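Long-range contacts in probable transcriptional regulator, AsnC family (Thermus thermophilus, PDB 2DJW), which is a stand-alone RAM-domain protein of unknown function that binds zinc and may take part in sequence-specific DNA binding: residues F5-P10 with E70-F75; V28-S33 with V41-L46. One frame throughout, in Å; residues are numbered along the deposited sequence.

Contact 1. Residues F5-P10 with E70-F75; sequences FVLIRP and ETLLAF
Phe-5 to Leu-7 run antiparallel to Glu-70 to Leu-72, where the segment axes approach to 4.6 Å at an angle of 168°, and join the first and last strands of the βαββαβ RAM domain, a dimeric alpha-beta barrel fold. Two hydrogen-bonded pairs, Phe-5 with Leu-72 and Leu-7 with Glu-70, flank the non-hydrogen-bonded pair of Val-6 with Thr-71. The straightest of their four bonds, Leu-72 N to Phe-5 O, is 2.8 Å long. In the other pair Leu-7 N bonds to Glu-70 O, and Glu-70 N to Leu-7 O at 2.7 Å.

Phe-5, Leu-7, Glu-70 and Leu-72 share the face turned from the helices. With CG anti to its carbonyl carbon (chi1 -83°), Leu-7 sends CD1 diagonally to Leu-72 CD2, 3.9 Å away, while CD2 lies alongside the Glu-70 chain, 4.1 Å from Glu-70 OE1. An alanine here in place of Leu-7 would remove both methyl branches and is likely to leave a gap beside Leu-72 and the Glu-70 chain less tightly held. From this face Phe-5 packs on Val-41 and Glu-70 on Pro-37, both of the second subunit.

The other face looks to helix 52-60, where Val-6 touches Ile-60 and Thr-71 rests on Leu-52 and Val-56. Here the two side chains meet obliquely: Val-6 CG1 lies 3.7 Å from Thr-71 OG1, and Val-6 CG2 is 4.1 Å from Thr-71 CG2.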
loop_
_atom_site.group_PDB
_atom_site.type_symbol
_atom_site.label_atom_id
_atom_site.label_comp_id
_atom_site.label_asym_id
_atom_site.label_seq_id
_atom_site.Cartn_x
_atom_site.Cartn_y
_atom_site.Cartn_z
ATOM N N PHE A 5 16.320 -15.378 1.867
ATOM C CA PHE A 5 16.654 -14.045 2.357
ATOM C C PHE A 5 15.542 -13.724 3.321
ATOM O O PHE A 5 14.389 -13.622 2.904
ATOM C CB PHE A 5 16.697 -13.014 1.204
ATOM C CG PHE A 5 17.746 -13.326 0.158
ATOM C CD1 PHE A 5 19.021 -12.785 0.252
ATOM C CD2 PHE A 5 17.471 -14.212 -0.893
ATOM C CE1 PHE A 5 20.002 -13.105 -0.691
ATOM C CE2 PHE A 5 18.448 -14.529 -1.836
ATOM C CZ PHE A 5 19.710 -13.975 -1.747
ATOM N N VAL A 6 15.870 -13.623 4.612
ATOM C CA VAL A 6 14.853 -13.318 5.636
ATOM C C VAL A 6 14.899 -11.847 6.027
ATOM O O VAL A 6 15.903 -11.335 6.527
ATOM C CB VAL A 6 14.886 -14.247 6.888
ATOM C CG1 VAL A 6 13.642 -14.043 7.716
ATOM C CG2 VAL A 6 14.987 -15.715 6.476
ATOM N N LEU A 7 13.799 -11.170 5.744
ATOM C CA LEU A 7 13.672 -9.763 6.014
ATOM C C LEU A 7 12.998 -9.592 7.396
ATOM O O LEU A 7 11.874 -10.036 7.608
ATOM C CB LEU A 7 12.844 -9.120 4.891
ATOM C CG LEU A 7 13.443 -8.680 3.524
ATOM C CD1 LEU A 7 14.477 -9.624 2.891
ATOM C CD2 LEU A 7 12.313 -8.372 2.525
ATOM N N ILE A 8 13.717 -8.949 8.321
ATOM C CA ILE A 8 13.264 -8.779 9.714
ATOM C C ILE A 8 13.043 -7.298 10.048
ATOM O O ILE A 8 13.973 -6.487 9.956
ATOM C CB ILE A 8 14.269 -9.404 10.707
ATOM C CG1 ILE A 8 14.724 -10.786 10.244
ATOM C CG2 ILE A 8 13.727 -9.471 12.129
ATOM C CD1 ILE A 8 16.197 -10.804 9.854
ATOM N N ARG A 9 11.803 -6.950 10.385
ATOM C CA ARG A 9 11.488 -5.647 10.960
ATOM C C ARG A 9 11.356 -5.765 12.489
ATOM O O ARG A 9 10.358 -6.300 13.007
ATOM C CB ARG A 9 10.198 -5.067 10.366
ATOM C CG ARG A 9 9.625 -3.863 11.149
ATOM C CD ARG A 9 8.386 -3.307 10.493
ATOM N NE ARG A 9 8.653 -3.067 9.070
ATOM C CZ ARG A 9 8.045 -3.677 8.050
ATOM N NH1 ARG A 9 7.067 -4.559 8.257
ATOM N NH2 ARG A 9 8.410 -3.373 6.815
ATOM N N PRO A 10 12.384 -5.301 13.219
ATOM C CA PRO A 10 12.325 -5.308 14.682
ATOM C C PRO A 10 11.724 -4.026 15.241
ATOM O O PRO A 10 11.665 -3.003 14.530
ATOM C CB PRO A 10 13.796 -5.371 15.064
ATOM C CG PRO A 10 14.480 -4.575 14.003
ATOM C CD PRO A 10 13.669 -4.757 12.733
ATOM N N GLU A 70 9.697 -11.304 6.627
ATOM C CA GLU A 70 9.330 -11.715 5.258
ATOM C C GLU A 70 10.422 -12.521 4.571
ATOM O O GLU A 70 11.499 -12.024 4.357
ATOM C CB GLU A 70 8.926 -10.515 4.392
ATOM C CG GLU A 70 7.885 -10.872 3.353
ATOM C CD GLU A 70 7.951 -10.022 2.092
ATOM O OE1 GLU A 70 8.293 -8.829 2.186
ATOM O OE2 GLU A 70 7.626 -10.552 1.003
ATOM N N THR A 71 10.135 -13.774 4.236
ATOM C CA THR A 71 11.135 -14.681 3.677
ATOM C C THR A 71 11.035 -14.777 2.150
ATOM O O THR A 71 9.963 -15.096 1.593
ATOM C CB THR A 71 11.051 -16.078 4.293
ATOM O OG1 THR A 71 11.194 -15.974 5.706
ATOM C CG2 THR A 71 12.166 -16.996 3.765
ATOM N N LEU A 72 12.170 -14.487 1.509
ATOM C CA LEU A 72 12.330 -14.592 0.059
ATOM C C LEU A 72 13.122 -15.859 -0.200
ATOM O O LEU A 72 14.338 -15.853 -0.051
ATOM C CB LEU A 72 13.082 -13.373 -0.490
ATOM C CG LEU A 72 12.392 -12.007 -0.716
ATOM C CD1 LEU A 72 11.148 -11.710 0.087
ATOM C CD2 LEU A 72 13.358 -10.849 -0.607
ATOM N N LEU A 73 12.442 -16.945 -0.567
ATOM C CA LEU A 73 13.124 -18.214 -0.758
ATOM C C LEU A 73 13.616 -18.460 -2.194
ATOM O O LEU A 73 12.851 -18.438 -3.138
ATOM C CB LEU A 73 12.268 -19.391 -0.247
ATOM C CG LEU A 73 12.979 -20.748 -0.354
ATOM C CD1 LEU A 73 12.952 -21.550 0.902
ATOM C CD2 LEU A 73 12.519 -21.619 -1.566
ATOM N N ALA A 74 14.900 -18.735 -2.333
ATOM C CA ALA A 74 15.532 -18.917 -3.650
ATOM C C ALA A 74 15.335 -20.329 -4.171
ATOM O O ALA A 74 15.836 -21.305 -3.579
ATOM C CB ALA A 74 17.018 -18.584 -3.579
ATOM N N PHE A 75 14.609 -20.443 -5.282
ATOM C CA PHE A 75 14.408 -21.754 -5.873
ATOM C C PHE A 75 15.345 -22.045 -7.077
ATOM O O PHE A 75 15.586 -23.202 -7.431
ATOM C CB PHE A 75 12.927 -22.005 -6.179
ATOM C CG PHE A 75 12.276 -20.962 -7.053
ATOM C CD1 PHE A 75 12.336 -21.061 -8.444
ATOM C CD2 PHE A 75 11.537 -19.918 -6.486
ATOM C CE1 PHE A 75 11.707 -20.132 -9.246
ATOM C CE2 PHE A 75 10.912 -18.980 -7.277
ATOM C CZ PHE A 75 10.997 -19.085 -8.664
#

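Contact 2. Residues V28-S33 with V41-L46; sequences VAEVYS and VALVRL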
loop_
_atom_site.group_PDB
_atom_site.type_symbol
_atom_site.label_atom_id
_atom_site.label_comp_id
_atom_site.label_asym_id
_atom_site.label_seq_id
_atom_site.Cartn_x
_atom_site.Cartn_y
_atom_site.Cartn_z
ATOM N N VAL A 28 22.132 -19.357 9.707
ATOM C CA VAL A 28 22.385 -17.988 9.249
ATOM C C VAL A 28 23.843 -17.819 8.883
ATOM O O VAL A 28 24.717 -17.921 9.752
ATOM C CB VAL A 28 22.006 -16.964 10.351
ATOM C CG1 VAL A 28 22.317 -15.541 9.912
ATOM C CG2 VAL A 28 20.523 -17.113 10.758
ATOM N N ALA A 29 24.105 -17.552 7.601
ATOM C CA ALA A 29 25.469 -17.348 7.099
ATOM C C ALA A 29 25.941 -15.898 7.203
ATOM O O ALA A 29 27.153 -15.625 7.314
ATOM C CB ALA A 29 25.587 -17.833 5.662
ATOM N N GLU A 30 24.990 -14.973 7.135
ATOM C CA GLU A 30 25.273 -13.539 7.150
ATOM C C GLU A 30 24.008 -12.874 7.649
ATOM O O GLU A 30 22.934 -13.310 7.313
ATOM C CB GLU A 30 25.619 -13.014 5.743
ATOM C CG GLU A 30 26.942 -13.530 5.148
ATOM C CD GLU A 30 27.163 -13.127 3.695
ATOM O OE1 GLU A 30 26.881 -11.950 3.340
ATOM O OE2 GLU A 30 27.643 -13.995 2.911
ATOM N N VAL A 31 24.140 -11.872 8.509
ATOM C CA VAL A 31 23.005 -11.037 8.885
ATOM C C VAL A 31 23.459 -9.592 9.034
ATOM O O VAL A 31 24.570 -9.322 9.485
ATOM C CB VAL A 31 22.225 -11.585 10.114
ATOM C CG1 VAL A 31 23.141 -11.879 11.274
ATOM C CG2 VAL A 31 21.039 -10.644 10.498
ATOM N N TYR A 32 22.617 -8.663 8.603
ATOM C CA TYR A 32 23.020 -7.285 8.490
ATOM C C TYR A 32 21.925 -6.360 8.908
ATOM O O TYR A 32 20.745 -6.673 8.778
ATOM C CB TYR A 32 23.367 -6.925 7.038
ATOM C CG TYR A 32 24.470 -7.726 6.427
ATOM C CD1 TYR A 32 25.794 -7.348 6.579
ATOM C CD2 TYR A 32 24.186 -8.863 5.683
ATOM C CE1 TYR A 32 26.822 -8.101 6.017
ATOM C CE2 TYR A 32 25.195 -9.624 5.119
ATOM C CZ TYR A 32 26.511 -9.233 5.286
ATOM O OH TYR A 32 27.512 -9.985 4.721
ATOM N N SER A 33 22.356 -5.212 9.418
ATOM C CA SER A 33 21.579 -4.009 9.444
ATOM C C SER A 33 21.631 -3.405 8.060
ATOM O O SER A 33 22.729 -3.218 7.489
ATOM C CB SER A 33 22.188 -3.029 10.446
ATOM O OG SER A 33 21.592 -3.246 11.700
ATOM N N VAL A 41 18.393 -8.062 7.590
ATOM C CA VAL A 41 18.223 -9.117 6.584
ATOM C C VAL A 41 19.107 -10.267 6.999
ATOM O O VAL A 41 20.308 -10.057 7.218
ATOM C CB VAL A 41 18.665 -8.676 5.135
ATOM C CG1 VAL A 41 18.532 -9.838 4.137
ATOM C CG2 VAL A 41 17.855 -7.496 4.649
ATOM N N ALA A 42 18.538 -11.473 7.077
ATOM C CA ALA A 42 19.366 -12.661 7.243
ATOM C C ALA A 42 19.515 -13.485 5.962
ATOM O O ALA A 42 18.528 -13.935 5.393
ATOM C CB ALA A 42 18.845 -13.556 8.399
ATOM N N LEU A 43 20.756 -13.698 5.539
ATOM C CA LEU A 43 21.069 -14.672 4.506
ATOM C C LEU A 43 21.249 -16.048 5.160
ATOM O O LEU A 43 22.239 -16.291 5.867
ATOM C CB LEU A 43 22.332 -14.265 3.746
ATOM C CG LEU A 43 22.867 -15.222 2.680
ATOM C CD1 LEU A 43 21.859 -15.370 1.543
ATOM C CD2 LEU A 43 24.215 -14.739 2.135
ATOM N N VAL A 44 20.276 -16.926 4.905
ATOM C CA VAL A 44 20.184 -18.249 5.490
ATOM C C VAL A 44 20.517 -19.330 4.428
ATOM O O VAL A 44 20.323 -19.117 3.226
ATOM C CB VAL A 44 18.760 -18.490 6.112
ATOM C CG1 VAL A 44 18.719 -19.757 6.889
ATOM C CG2 VAL A 44 18.362 -17.359 7.065
ATOM N N ARG A 45 21.040 -20.470 4.882
ATOM C CA ARG A 45 21.313 -21.621 4.012
ATOM C C ARG A 45 20.613 -22.803 4.611
ATOM O O ARG A 45 20.829 -23.107 5.785
ATOM C CB ARG A 45 22.816 -21.922 3.940
ATOM C CG ARG A 45 23.697 -20.722 3.622
ATOM C CD ARG A 45 23.526 -20.237 2.204
ATOM N NE ARG A 45 24.625 -19.341 1.869
ATOM C CZ ARG A 45 24.722 -18.644 0.749
ATOM N NH1 ARG A 45 23.768 -18.726 -0.169
ATOM N NH2 ARG A 45 25.778 -17.859 0.553
ATOM N N LEU A 46 19.764 -23.462 3.830
ATOM C CA LEU A 46 18.928 -24.541 4.368
ATOM C C LEU A 46 19.194 -25.917 3.761
ATOM O O LEU A 46 19.420 -26.039 2.558
ATOM C CB LEU A 46 17.443 -24.194 4.217
ATOM C CG LEU A 46 16.973 -22.801 4.658
ATOM C CD1 LEU A 46 15.714 -22.406 3.904
ATOM C CD2 LEU A 46 16.757 -22.778 6.175
HETATM O O HOH W 1 27.719 -16.873 2.730
#
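A classic beta bulge interrupts this antiparallel hairpin of strands 28-34 and 40-46: Ala-29 and Glu-30 both face Leu-43. Leu-43 O accepts a bond from Ala-29 N at 2.8 Å and a weak one from Glu-30 N at 3.3 Å. Leu-43 N returns a bond to Glu-30 O, and beyond the bulge Tyr-32 and Val-41 exchange two more.

Glu-30 and Leu-43 point the same way, side by side, with Glu-30 OE2 3.6 Å from Leu-43 CD2. That methyl also lies over one face of the Arg-45 guanidinium, offset toward its rim. Within the chain a water links Glu-30 OE2 to Arg-45 NH2; the salt bridges of these two residues run instead to the second subunit, from Glu-30 to its Arg-45 and from Arg-45 to its Glu-30. Glu-30 OE1 lies at the edge of the Tyr-32 ring, in its plane, 2.5 Å from Tyr-32 OH, a hydrogen bond so short that its length is doubtful.

On the opposite face Val-31 CG2, anti to its backbone N, sits 3.4 Å from Val-41 O, and Val-28 CG1 reaches Ala-42 CB. This apolar side packs against the helices: Val-28 and Ala-42 on Ile-22 of helix 15-22, Val-44 on Val-55 of helix 52-60, with strand 2-10 next to strand 40-46 in the sheet.

In the fold
From the N terminus, strand 2-10 enters the centre of the sheet and the chain passes through helix 15-22 to the hairpin. Contact 2 closes the hairpin locally, with seven residues between its segments. Helix 52-60 follows, and strand 66-77 then returns beside the first strand, so that contact 1 closes a loop of 59 residues with contact 2 nested inside it. Strands 2-10 and 40-46 are neighbours and unite the two contacts: Val-6 O lies 2.7 Å from Ala-42 N, a probable hydrogen bond, and Phe-5 packs on Leu-43. The resulting order is 28-34, 40-46, 2-10, 66-77, and both outer strands pair with the second subunit, continuing the sheet.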